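Periplasmic beta-glucosidase (Pseudomonas aeruginosa, PDB 6R5N) probably hydrolyses terminal, non-reducing beta-D-glucosyl residues, releasing beta-D-glucose, as a periplasmic family 3 glycoside hydrolase. Local coordinates at residues A77-H82 against M121-M126; A173-F178 against A214-V219; V221-I226 against I253-A258. All coordinates share one frame; numbering follows the deposited sequence.

Contact 1: residues A77-H82 against M121-M126; sequences AYDVAH and MSFSPM. With NOJ (1-deoxynojirimycin), chain D.
Two neighbouring strands of the TIM-barrel domain pair in parallel where A77 meets M121 and Y78 meets S122, and the turns that follow them line the 1-deoxynojirimycin site. Y78 is held through both its backbone N and its O: the N donates to M121 O at 3.2 Å, and F123 N donates to Y78 O at 2.9 Å. From within its strand, S122 reaches the turn after strand 75-78 with its hydroxyl. With OG anti to the backbone N (chi1 -176°), it donates to V80 O at 2.8 Å from above the carbonyl plane. F123, the centre of an inverse gamma turn, sends its ring back along the pair, and A77 CB meets CZ at 3.5 Å. At the ring's edge, near its plane, lies D79 OD1, which is 3.3 Å from F123 CB. The two D79 oxygens share the sugar mimic: O4 donates to OD1 at 2.6 Å and O6 to OD2 at 2.5 Å. OD1 also forms a salt bridge with K176, a second tie that probably helps fix the carboxylate's rotation. M121 and F123 pack against strand 172-178 and reach strand 218-221, while S124 and P125 lie against helix 146-161.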
loop_
_atom_site.group_PDB
_atom_site.type_symbol
_atom_site.label_atom_id
_atom_site.label_comp_id
_atom_site.label_asym_id
_atom_site.label_seq_id
_atom_site.Cartn_x
_atom_site.Cartn_y
_atom_site.Cartn_z
ATOM N N ALA A 77 -31.236 11.801 -12.766
ATOM C CA ALA A 77 -30.284 10.719 -12.471
ATOM C C ALA A 77 -30.336 10.398 -10.983
ATOM O O ALA A 77 -30.874 11.197 -10.221
ATOM C CB ALA A 77 -28.907 11.128 -12.929
ATOM N N TYR A 78 -29.820 9.238 -10.626
ATOM C CA TYR A 78 -29.787 8.710 -9.248
ATOM C C TYR A 78 -28.712 7.638 -9.159
ATOM O O TYR A 78 -28.265 7.132 -10.183
ATOM C CB TYR A 78 -31.154 8.120 -8.906
ATOM C CG TYR A 78 -31.435 7.904 -7.441
ATOM C CD1 TYR A 78 -30.962 8.773 -6.464
ATOM C CD2 TYR A 78 -32.247 6.855 -7.036
ATOM C CE1 TYR A 78 -31.282 8.598 -5.123
ATOM C CE2 TYR A 78 -32.583 6.668 -5.700
ATOM C CZ TYR A 78 -32.081 7.525 -4.740
ATOM O OH TYR A 78 -32.404 7.311 -3.428
ATOM N N ASP A 79 -28.324 7.318 -7.937
ATOM C CA ASP A 79 -27.372 6.239 -7.612
ATOM C C ASP A 79 -28.169 4.942 -7.454
ATOM O O ASP A 79 -28.439 4.530 -6.304
ATOM C CB ASP A 79 -26.574 6.637 -6.374
ATOM C CG ASP A 79 -25.681 7.834 -6.635
ATOM O OD1 ASP A 79 -24.663 7.628 -7.318
ATOM O OD2 ASP A 79 -26.032 8.974 -6.184
ATOM N N VAL A 80 -28.569 4.353 -8.580
ATOM C CA VAL A 80 -29.211 3.016 -8.602
ATOM C C VAL A 80 -28.067 2.020 -8.749
ATOM O O VAL A 80 -27.675 1.725 -9.887
ATOM C CB VAL A 80 -30.272 2.917 -9.711
ATOM C CG1 VAL A 80 -30.991 1.597 -9.631
ATOM C CG2 VAL A 80 -31.275 4.070 -9.628
ATOM N N ALA A 81 -27.454 1.672 -7.628
ATOM C CA ALA A 81 -26.172 0.939 -7.582
ATOM C C ALA A 81 -26.482 -0.550 -7.644
ATOM O O ALA A 81 -25.835 -1.241 -8.444
ATOM C CB ALA A 81 -25.415 1.314 -6.324
ATOM N N HIS A 82 -27.434 -1.019 -6.813
ATOM C CA HIS A 82 -27.787 -2.461 -6.698
ATOM C C HIS A 82 -29.283 -2.595 -6.406
ATOM O O HIS A 82 -29.659 -3.395 -5.540
ATOM C CB HIS A 82 -26.879 -3.138 -5.667
ATOM C CG HIS A 82 -26.938 -2.521 -4.305
ATOM N ND1 HIS A 82 -27.635 -3.096 -3.278
ATOM C CD2 HIS A 82 -26.368 -1.396 -3.802
ATOM C CE1 HIS A 82 -27.525 -2.353 -2.203
ATOM N NE2 HIS A 82 -26.717 -1.315 -2.482
ATOM N N MET A 121 -31.372 7.958 -15.872
ATOM C CA MET A 121 -29.916 7.665 -15.759
ATOM C C MET A 121 -29.570 7.160 -14.364
ATOM O O MET A 121 -30.138 7.664 -13.368
ATOM C CB MET A 121 -29.082 8.907 -16.054
ATOM C CG MET A 121 -27.574 8.709 -15.851
ATOM S SD MET A 121 -26.647 10.260 -16.129
ATOM C CE MET A 121 -26.884 10.461 -17.892
ATOM N N SER A 122 -28.674 6.185 -14.295
ATOM C CA SER A 122 -28.025 5.796 -13.023
ATOM C C SER A 122 -26.544 6.130 -13.117
ATOM O O SER A 122 -25.929 5.903 -14.190
ATOM C CB SER A 122 -28.201 4.357 -12.655
ATOM O OG SER A 122 -27.617 4.118 -11.376
ATOM N N PHE A 123 -26.024 6.648 -12.013
ATOM C CA PHE A 123 -24.579 6.738 -11.708
ATOM C C PHE A 123 -24.094 5.339 -11.327
ATOM O O PHE A 123 -23.763 5.070 -10.159
ATOM C CB PHE A 123 -24.349 7.788 -10.630
ATOM C CG PHE A 123 -24.834 9.167 -11.000
ATOM C CD1 PHE A 123 -24.721 9.651 -12.294
ATOM C CD2 PHE A 123 -25.377 9.986 -10.037
ATOM C CE1 PHE A 123 -25.116 10.936 -12.617
ATOM C CE2 PHE A 123 -25.781 11.273 -10.363
ATOM C CZ PHE A 123 -25.656 11.748 -11.650
ATOM N N SER A 124 -24.051 4.497 -12.339
ATOM C CA SER A 124 -23.740 3.046 -12.247
ATOM C C SER A 124 -23.484 2.513 -13.657
ATOM O O SER A 124 -23.923 3.122 -14.643
ATOM C CB SER A 124 -24.880 2.331 -11.536
ATOM O OG SER A 124 -24.666 0.929 -11.412
ATOM N N PRO A 125 -22.755 1.387 -13.838
ATOM C CA PRO A 125 -22.099 0.647 -12.757
ATOM C C PRO A 125 -20.821 1.312 -12.221
ATOM O O PRO A 125 -20.149 2.064 -12.920
ATOM C CB PRO A 125 -21.741 -0.672 -13.434
ATOM C CG PRO A 125 -21.409 -0.235 -14.860
ATOM C CD PRO A 125 -22.449 0.818 -15.158
ATOM N N MET A 126 -20.545 1.064 -10.947
ATOM C CA MET A 126 -19.230 1.321 -10.329
ATOM C C MET A 126 -18.343 0.125 -10.681
ATOM O O MET A 126 -18.708 -1.011 -10.351
ATOM C CB MET A 126 -19.383 1.501 -8.815
ATOM C CG MET A 126 -18.108 1.951 -8.123
ATOM S SD MET A 126 -17.033 0.534 -7.770
ATOM C CE MET A 126 -16.115 1.143 -6.356
HETATM C C1 NOJ D . -20.418 10.953 -4.763
HETATM C C2 NOJ D . -19.933 9.599 -5.272
HETATM O O2 NOJ D . -18.535 9.658 -5.297
HETATM C C3 NOJ D . -20.614 9.050 -6.538
HETATM O O3 NOJ D . -20.463 7.635 -6.514
HETATM C C4 NOJ D . -22.086 9.548 -6.671
HETATM O O4 NOJ D . -22.591 9.098 -7.913
HETATM C C5 NOJ D . -22.211 11.084 -6.559
HETATM N N5 NOJ D . -21.537 11.636 -5.373
HETATM C C6 NOJ D . -23.668 11.600 -6.492
HETATM O O6 NOJ D . -24.512 10.901 -5.583
HETATM O O HOH W 1 -23.106 -0.446 -9.388
#

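Contact 2: residues A173-F178 against A214-V219; sequences AAVKHF and AGAGAV. With NOJ (1-deoxynojirimycin), chain D.
Strands 172-178 and 218-221 run parallel here, A174 bridging to A218 and V175 to V219, with A218 N donating to A173 O at 3.2 Å in the carbonyl plane and V175 N donating to A218 O at 3.1 Å from above its plane. A weaker bond from G217 N also reaches A173 O, just after the Schellman motif at G215 that ends the preceding helix. A174 and A218 put their methyls on one face of the sheet, CB to CB at 3.7 Å, where M121 packs on both. On the other face V175 and V219 lie side by side, pointing the same way. V175 CG1 sits between the backbone N and the carbonyl carbon (chi1 61°), which lays it near V219 CG2 and 3.6 Å from A218 O. The other branch of V219, CG1, presses on F178 CB at 3.4 Å, the two side chains crossing obliquely; the F178 ring continues to helix 235-245 and meets Y208 edge to face.

K176 and H177, joined by a cis peptide, leave the pairing for the ligand. K176 CG lies over the centre of one face of the H177 imidazole, and the lysine chain then extends until NZ donates to O3 of 1-deoxynojirimycin at 2.9 Å and more loosely to O4. H177 NE2 meets the same O3 at 2.8 Å in a nearly straight bond (169°) whose donor is undecided. With ND1 bonded to D128, the imidazole is fixed at both nitrogens, and O3 is gripped by two side chains. The apolar strand pairing thus carries a polar end that binds O3 and O4 of the sugar mimic, consistent with recognition of the glucosyl hydroxyls, and the positive K176, paired with D79, probably strengthens the hold on both.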
loop_
_atom_site.group_PDB
_atom_site.type_symbol
_atom_site.label_atom_id
_atom_site.label_comp_id
_atom_site.label_asym_id
_atom_site.label_seq_id
_atom_site.Cartn_x
_atom_site.Cartn_y
_atom_site.Cartn_z
ATOM N N ALA A 173 -26.586 4.342 -18.547
ATOM C CA ALA A 173 -25.496 3.994 -17.622
ATOM C C ALA A 173 -24.460 5.121 -17.653
ATOM O O ALA A 173 -24.000 5.461 -18.776
ATOM C CB ALA A 173 -24.892 2.676 -18.017
ATOM N N ALA A 174 -24.145 5.702 -16.487
ATOM C CA ALA A 174 -22.968 6.586 -16.269
ATOM C C ALA A 174 -21.935 5.764 -15.488
ATOM O O ALA A 174 -22.024 5.689 -14.234
ATOM C CB ALA A 174 -23.359 7.845 -15.544
ATOM N N VAL A 175 -21.034 5.095 -16.211
ATOM C CA VAL A 175 -20.023 4.213 -15.575
ATOM C C VAL A 175 -19.089 5.094 -14.723
ATOM O O VAL A 175 -18.766 6.225 -15.144
ATOM C CB VAL A 175 -19.292 3.369 -16.628
ATOM C CG1 VAL A 175 -18.538 4.240 -17.626
ATOM C CG2 VAL A 175 -18.360 2.355 -15.962
ATOM N N LYS A 176 -18.700 4.614 -13.542
ATOM C CA LYS A 176 -17.881 5.388 -12.587
ATOM C C LYS A 176 -16.887 4.412 -11.968
ATOM O O LYS A 176 -17.083 3.204 -12.075
ATOM C CB LYS A 176 -18.807 6.089 -11.581
ATOM C CG LYS A 176 -19.542 5.175 -10.612
ATOM C CD LYS A 176 -20.592 5.905 -9.813
ATOM C CE LYS A 176 -21.145 5.131 -8.633
ATOM N NZ LYS A 176 -22.251 5.904 -7.997
ATOM N N HIS A 177 -15.818 4.913 -11.334
ATOM C CA HIS A 177 -15.417 6.303 -11.309
ATOM C C HIS A 177 -14.134 6.428 -12.118
ATOM O O HIS A 177 -13.120 5.824 -11.707
ATOM C CB HIS A 177 -15.170 6.772 -9.889
ATOM C CG HIS A 177 -16.301 6.577 -8.949
ATOM N ND1 HIS A 177 -16.508 5.375 -8.325
ATOM C CD2 HIS A 177 -17.257 7.437 -8.523
ATOM C CE1 HIS A 177 -17.543 5.513 -7.500
ATOM N NE2 HIS A 177 -18.042 6.767 -7.627
ATOM N N PHE A 178 -14.191 7.111 -13.255
ATOM C CA PHE A 178 -13.085 7.115 -14.256
ATOM C C PHE A 178 -12.020 8.110 -13.784
ATOM O O PHE A 178 -12.263 9.304 -13.843
ATOM C CB PHE A 178 -13.677 7.442 -15.623
ATOM C CG PHE A 178 -12.718 7.333 -16.774
ATOM C CD1 PHE A 178 -12.130 6.123 -17.093
ATOM C CD2 PHE A 178 -12.441 8.428 -17.567
ATOM C CE1 PHE A 178 -11.288 6.009 -18.192
ATOM C CE2 PHE A 178 -11.608 8.306 -18.670
ATOM C CZ PHE A 178 -11.008 7.106 -18.956
ATOM N N ALA A 214 -19.579 -1.401 -24.466
ATOM C CA ALA A 214 -20.975 -1.876 -24.332
ATOM C C ALA A 214 -21.962 -0.760 -24.699
ATOM O O ALA A 214 -23.181 -1.031 -24.686
ATOM C CB ALA A 214 -21.232 -2.375 -22.928
ATOM N N GLY A 215 -21.482 0.452 -24.951
ATOM C CA GLY A 215 -22.313 1.584 -25.406
ATOM C C GLY A 215 -22.805 2.465 -24.264
ATOM O O GLY A 215 -23.761 3.190 -24.467
ATOM N N ALA A 216 -22.118 2.484 -23.124
ATOM C CA ALA A 216 -22.435 3.389 -21.999
ATOM C C ALA A 216 -22.591 4.819 -22.540
ATOM O O ALA A 216 -21.724 5.254 -23.274
ATOM C CB ALA A 216 -21.369 3.268 -20.934
ATOM N N GLY A 217 -23.671 5.525 -22.188
ATOM C CA GLY A 217 -23.932 6.876 -22.717
ATOM C C GLY A 217 -23.163 7.946 -21.969
ATOM O O GLY A 217 -22.993 9.061 -22.514
ATOM N N ALA A 218 -22.710 7.637 -20.744
ATOM C CA ALA A 218 -22.055 8.612 -19.852
ATOM C C ALA A 218 -20.913 7.956 -19.075
ATOM O O ALA A 218 -20.898 6.724 -18.857
ATOM C CB ALA A 218 -23.089 9.274 -18.946
ATOM N N VAL A 219 -19.957 8.790 -18.700
ATOM C CA VAL A 219 -18.801 8.445 -17.835
ATOM C C VAL A 219 -18.745 9.472 -16.713
ATOM O O VAL A 219 -18.707 10.674 -17.014
ATOM C CB VAL A 219 -17.481 8.430 -18.629
ATOM C CG1 VAL A 219 -16.297 8.250 -17.688
ATOM C CG2 VAL A 219 -17.482 7.372 -19.716
HETATM C C1 NOJ D . -20.418 10.953 -4.763
HETATM C C2 NOJ D . -19.933 9.599 -5.272
HETATM O O2 NOJ D . -18.535 9.658 -5.297
HETATM C C3 NOJ D . -20.614 9.050 -6.538
HETATM O O3 NOJ D . -20.463 7.635 -6.514
HETATM C C4 NOJ D . -22.086 9.548 -6.671
HETATM O O4 NOJ D . -22.591 9.098 -7.913
HETATM C C5 NOJ D . -22.211 11.084 -6.559
HETATM N N5 NOJ D . -21.537 11.636 -5.373
HETATM C C6 NOJ D . -23.668 11.600 -6.492
HETATM O O6 NOJ D . -24.512 10.901 -5.583
#

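Contact 3: residues V221-I226 against I253-A258; sequences VSLNTI and ISDHGA. With NOJ (1-deoxynojirimycin), chain D.
The D255 carboxylate lies against L223, whose CG and CD1 come over one side of the flat group, the two side chains crossing at about a right angle. L223 CG stands 3.6 Å from D255 OD2. That oxygen accepts two bonds, from O2 of 1-deoxynojirimycin at 2.7 Å and from a water that is itself held by L223 N. OD1 takes the backbone N of H256 on its anti side at 2.7 Å, 25° out of the carboxylate plane. These bonds, with the leucine against it, would hold the group against rotation. D255 CG is anti to the backbone N (chi1 -157°), which swings the carboxylate toward the sugar mimic and brings OD1 to 3.1 Å from its C1.

Behind the carboxylate, V221 N donates to I253 O at 2.8 Å in an almost straight bond, a backbone rung between the two strand ends. A second water joins the two backbones just beyond, accepting from D255 N and donating weakly to V221 O. The turn carrying D255 is braced at D255 O, which receives S254 OG at 2.8 Å and A258 N from opposite faces of its plane; the latter bond closes a type II turn with G257 at a positive phi. S254 OG is tied in addition to M287 N on the adjoining strand. L223 CD2 rests on A258 CB at 3.9 Å, so the leucine touches both the carboxylate and the last residue of the turn. From the second subunit, R585 bonds H256 O and packs on L223. An aspartate following the seventh barrel strand in a Ser-Asp sequence, facing the anomeric position, is the arrangement of the family 3 nucleophile, and D255 is consistent with that role.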
loop_
_atom_site.group_PDB
_atom_site.type_symbol
_atom_site.label_atom_id
_atom_site.label_comp_id
_atom_site.label_asym_id
_atom_site.label_seq_id
_atom_site.Cartn_x
_atom_site.Cartn_y
_atom_site.Cartn_z
ATOM N N VAL A 221 -16.450 11.114 -13.897
ATOM C CA VAL A 221 -14.993 11.343 -13.682
ATOM C C VAL A 221 -14.720 11.345 -12.178
ATOM O O VAL A 221 -15.552 11.857 -11.431
ATOM C CB VAL A 221 -14.516 12.632 -14.359
ATOM C CG1 VAL A 221 -13.026 12.812 -14.109
ATOM C CG2 VAL A 221 -14.805 12.589 -15.856
ATOM N N SER A 222 -13.628 10.713 -11.772
ATOM C CA SER A 222 -13.321 10.377 -10.358
ATOM C C SER A 222 -12.755 11.601 -9.612
ATOM O O SER A 222 -12.335 12.591 -10.263
ATOM C CB SER A 222 -12.384 9.182 -10.289
ATOM O OG SER A 222 -11.066 9.515 -10.740
ATOM N N LEU A 223 -12.701 11.509 -8.282
ATOM C CA LEU A 223 -12.279 12.587 -7.353
ATOM C C LEU A 223 -10.767 12.536 -7.072
ATOM O O LEU A 223 -10.271 13.482 -6.454
ATOM C CB LEU A 223 -13.049 12.425 -6.045
ATOM C CG LEU A 223 -14.531 12.759 -6.103
ATOM C CD1 LEU A 223 -15.214 12.288 -4.839
ATOM C CD2 LEU A 223 -14.725 14.247 -6.248
ATOM N N ASN A 224 -10.074 11.488 -7.517
ATOM C CA ASN A 224 -8.673 11.203 -7.109
ATOM C C ASN A 224 -7.681 11.822 -8.101
ATOM O O ASN A 224 -8.042 11.995 -9.291
ATOM C CB ASN A 224 -8.387 9.704 -7.018
ATOM C CG ASN A 224 -8.792 8.953 -8.273
ATOM O OD1 ASN A 224 -9.987 8.757 -8.517
ATOM N ND2 ASN A 224 -7.819 8.465 -9.027
ATOM N N THR A 225 -6.455 12.063 -7.631
ATOM C CA THR A 225 -5.276 12.241 -8.510
ATOM C C THR A 225 -4.925 10.901 -9.159
ATOM O O THR A 225 -5.044 9.850 -8.506
ATOM C CB THR A 225 -4.059 12.821 -7.781
ATOM O OG1 THR A 225 -3.716 11.974 -6.682
ATOM C CG2 THR A 225 -4.323 14.242 -7.344
ATOM N N ILE A 226 -4.440 10.984 -10.391
ATOM C CA ILE A 226 -3.751 9.887 -11.101
ATOM C C ILE A 226 -2.335 10.380 -11.386
ATOM O O ILE A 226 -2.174 11.314 -12.206
ATOM C CB ILE A 226 -4.509 9.527 -12.387
ATOM C CG1 ILE A 226 -5.955 9.132 -12.080
ATOM C CG2 ILE A 226 -3.761 8.462 -13.168
ATOM C CD1 ILE A 226 -6.811 9.038 -13.304
ATOM N N ILE A 253 -19.347 13.441 -16.967
ATOM C CA ILE A 253 -19.986 14.120 -15.804
ATOM C C ILE A 253 -18.957 14.167 -14.679
ATOM O O ILE A 253 -18.379 13.129 -14.375
ATOM C CB ILE A 253 -21.259 13.362 -15.388
ATOM C CG1 ILE A 253 -22.245 13.237 -16.550
ATOM C CG2 ILE A 253 -21.922 14.009 -14.192
ATOM C CD1 ILE A 253 -23.422 12.329 -16.246
ATOM N N SER A 254 -18.757 15.328 -14.085
ATOM C CA SER A 254 -17.895 15.489 -12.883
ATOM C C SER A 254 -18.556 14.809 -11.673
ATOM O O SER A 254 -19.803 14.717 -11.643
ATOM C CB SER A 254 -17.673 16.930 -12.582
ATOM O OG SER A 254 -18.675 17.372 -11.675
ATOM N N ASP A 255 -17.755 14.379 -10.693
ATOM C CA ASP A 255 -18.283 13.894 -9.392
ATOM C C ASP A 255 -18.628 15.153 -8.582
ATOM O O ASP A 255 -18.404 16.292 -9.082
ATOM C CB ASP A 255 -17.327 12.887 -8.740
ATOM C CG ASP A 255 -17.969 11.936 -7.724
ATOM O OD1 ASP A 255 -19.064 12.269 -7.204
ATOM O OD2 ASP A 255 -17.357 10.876 -7.434
ATOM N N HIS A 256 -19.133 14.981 -7.368
ATOM C CA HIS A 256 -19.768 16.068 -6.581
ATOM C C HIS A 256 -18.702 17.072 -6.128
ATOM O O HIS A 256 -17.827 16.695 -5.327
ATOM C CB HIS A 256 -20.562 15.432 -5.423
ATOM C CG HIS A 256 -21.381 16.416 -4.657
ATOM N ND1 HIS A 256 -20.805 17.421 -3.876
ATOM C CD2 HIS A 256 -22.714 16.532 -4.501
ATOM C CE1 HIS A 256 -21.761 18.134 -3.309
ATOM N NE2 HIS A 256 -22.934 17.605 -3.676
ATOM N N GLY A 257 -18.787 18.316 -6.612
ATOM C CA GLY A 257 -17.835 19.375 -6.283
ATOM C C GLY A 257 -16.432 19.113 -6.814
ATOM O O GLY A 257 -15.529 19.812 -6.364
ATOM N N ALA A 258 -16.230 18.159 -7.725
ATOM C CA ALA A 258 -14.888 17.788 -8.258
ATOM C C ALA A 258 -14.162 18.995 -8.900
ATOM O O ALA A 258 -12.903 19.120 -8.758
ATOM C CB ALA A 258 -15.043 16.654 -9.251
HETATM C C1 NOJ D . -20.418 10.953 -4.763
HETATM C C2 NOJ D . -19.933 9.599 -5.272
HETATM O O2 NOJ D . -18.535 9.658 -5.297
HETATM C C3 NOJ D . -20.614 9.050 -6.538
HETATM O O3 NOJ D . -20.463 7.635 -6.514
HETATM C C4 NOJ D . -22.086 9.548 -6.671
HETATM O O4 NOJ D . -22.591 9.098 -7.913
HETATM C C5 NOJ D . -22.211 11.084 -6.559
HETATM N N5 NOJ D . -21.537 11.636 -5.373
HETATM C C6 NOJ D . -23.668 11.600 -6.492
HETATM O O6 NOJ D . -24.512 10.901 -5.583
HETATM O O HOH W 2 -14.946 14.571 -11.473
HETATM O O HOH W 3 -14.837 9.592 -7.527
#

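Along the chain the three contacts come in series, without nesting or crossing. Contact 1 closes a largely helical loop, 38 residues separating 77-82 from 121-126; contact 2 follows, with 35 between 173-178 and 214-219, and contact 3 has 26 between 221-226 and 253-258. Strands 121-122 and 172-178 are neighbours, so S122 O probably bonds A174 N and joins contacts 1 and 2, while V219 O probably bonds I253 N and joins contacts 2 and 3. Five successive barrel strands are thereby tied together, and D79, F123, K176, H177 and D255, at or just after the ends of four of them, reach one 1-deoxynojirimycin.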